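Glycerate 2-kinase (Pyrococcus horikoshii, PDB 1X3L) catalyses the ATP-dependent phosphorylation of D-glycerate to 2-phosphoglycerate, with magnesium or another divalent metal as cofactor, and can also draw the phosphate from other nucleotides or pyrophosphate. Local coordinates at residues A[240-243]-A[244-248]. Numbering follows the deposited sequence.
Sequences HIER and GLRGE
Arg-243 O accepts Glu-248 N at 2.9 Å and, more weakly, Arg-246 N. This is the Schellman motif ending helix 235-246: Gly-247, with phi 84°, turns the chain out of the helix, and its N bonds back to Gly-244 O. Just past the turn, the Glu-248 carboxylate bridges two arginines. Its OE1 accepts Arg-243 NE at 3.0 Å on the anti side, nearly straight at 166°, while Arg-246 NE meets OE2 at 2.7 Å from above the carboxylate plane. Arg-243 bends at chi3 (65°), which carries its guanidinium edge to OE1. A leucine in place of Arg-243 would probably leave OE1 without its charged mate and the carboxylate freer to turn. Arg-246 folds back along the last turn, so that Glu-242 O lies against one face of the Arg-246 guanidinium, 3.7 Å from its plane and offset toward the rim. Glu-242 OE2 is salt-bridged to Lys-221 of the neighbouring helix 217-226, against which Leu-245 and Ile-241 also pack, and the carboxylate thus joins the two helices. Beside that bridge, Leu-245 CD1 lies 3.8 Å from Glu-242 OE2.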
loop_
_atom_site.group_PDB
_atom_site.type_symbol
_atom_site.label_atom_id
_atom_site.label_comp_id
_atom_site.label_asym_id
_atom_site.label_seq_id
_atom_site.Cartn_x
_atom_site.Cartn_y
_atom_site.Cartn_z
ATOM N N HIS A 240 -29.749 -11.126 7.950
ATOM C CA HIS A 240 -29.409 -9.750 7.622
ATOM C C HIS A 240 -29.467 -9.518 6.122
ATOM O O HIS A 240 -29.913 -8.467 5.666
ATOM C CB HIS A 240 -28.014 -9.380 8.116
ATOM C CG HIS A 240 -27.597 -8.007 7.700
ATOM N ND1 HIS A 240 -28.204 -6.869 8.187
ATOM C CD2 HIS A 240 -26.690 -7.587 6.786
ATOM C CE1 HIS A 240 -27.692 -5.808 7.590
ATOM N NE2 HIS A 240 -26.770 -6.217 6.736
ATOM N N ILE A 241 -29.011 -10.504 5.358
ATOM C CA ILE A 241 -29.014 -10.389 3.909
ATOM C C ILE A 241 -30.435 -10.433 3.349
ATOM O O ILE A 241 -30.751 -9.698 2.416
ATOM C CB ILE A 241 -28.129 -11.490 3.268
ATOM C CG1 ILE A 241 -26.655 -11.169 3.553
ATOM C CG2 ILE A 241 -28.389 -11.577 1.765
ATOM C CD1 ILE A 241 -25.676 -12.237 3.111
ATOM N N GLU A 242 -31.286 -11.287 3.915
ATOM C CA GLU A 242 -32.675 -11.367 3.468
ATOM C C GLU A 242 -33.351 -10.027 3.756
ATOM O O GLU A 242 -34.157 -9.538 2.958
ATOM C CB GLU A 242 -33.419 -12.488 4.200
ATOM C CG GLU A 242 -33.074 -13.894 3.716
ATOM C CD GLU A 242 -33.419 -14.100 2.252
ATOM O OE1 GLU A 242 -34.528 -13.698 1.841
ATOM O OE2 GLU A 242 -32.592 -14.668 1.512
ATOM N N ARG A 243 -33.022 -9.434 4.900
ATOM C CA ARG A 243 -33.589 -8.141 5.263
ATOM C C ARG A 243 -33.142 -7.106 4.233
ATOM O O ARG A 243 -33.912 -6.229 3.847
ATOM C CB ARG A 243 -33.127 -7.709 6.655
ATOM C CG ARG A 243 -33.660 -8.559 7.802
ATOM C CD ARG A 243 -33.444 -7.842 9.124
ATOM N NE ARG A 243 -34.228 -6.609 9.176
ATOM C CZ ARG A 243 -33.977 -5.588 9.991
ATOM N NH1 ARG A 243 -32.955 -5.640 10.835
ATOM N NH2 ARG A 243 -34.745 -4.507 9.950
ATOM N N GLY A 244 -31.888 -7.214 3.794
ATOM C CA GLY A 244 -31.369 -6.291 2.798
ATOM C C GLY A 244 -32.105 -6.465 1.482
ATOM O O GLY A 244 -32.393 -5.495 0.781
ATOM N N LEU A 245 -32.415 -7.711 1.143
ATOM C CA LEU A 245 -33.140 -7.992 -0.087
ATOM C C LEU A 245 -34.548 -7.409 -0.017
ATOM O O LEU A 245 -35.109 -7.001 -1.031
ATOM C CB LEU A 245 -33.217 -9.498 -0.323
ATOM C CG LEU A 245 -31.902 -10.192 -0.668
ATOM C CD1 LEU A 245 -32.157 -11.683 -0.824
ATOM C CD2 LEU A 245 -31.331 -9.605 -1.963
ATOM N N ARG A 246 -35.117 -7.370 1.184
ATOM C CA ARG A 246 -36.457 -6.825 1.356
ATOM C C ARG A 246 -36.414 -5.301 1.440
ATOM O O ARG A 246 -37.453 -4.641 1.415
ATOM C CB ARG A 246 -37.113 -7.397 2.617
ATOM C CG ARG A 246 -37.541 -8.854 2.500
ATOM C CD ARG A 246 -38.476 -9.241 3.646
ATOM N NE ARG A 246 -37.772 -9.517 4.897
ATOM C CZ ARG A 246 -37.099 -10.638 5.143
ATOM N NH1 ARG A 246 -37.035 -11.597 4.225
ATOM N NH2 ARG A 246 -36.494 -10.809 6.309
ATOM N N GLY A 247 -35.210 -4.745 1.544
ATOM C CA GLY A 247 -35.076 -3.302 1.625
ATOM C C GLY A 247 -35.257 -2.761 3.032
ATOM O O GLY A 247 -35.478 -1.565 3.220
ATOM N N GLU A 248 -35.161 -3.640 4.022
ATOM C CA GLU A 248 -35.315 -3.245 5.421
ATOM C C GLU A 248 -34.047 -2.602 5.985
ATOM O O GLU A 248 -34.097 -1.874 6.977
ATOM C CB GLU A 248 -35.702 -4.461 6.262
ATOM C CG GLU A 248 -37.104 -4.976 5.973
ATOM C CD GLU A 248 -37.372 -6.322 6.610
ATOM O OE1 GLU A 248 -36.798 -6.587 7.688
ATOM O OE2 GLU A 248 -38.166 -7.107 6.040
#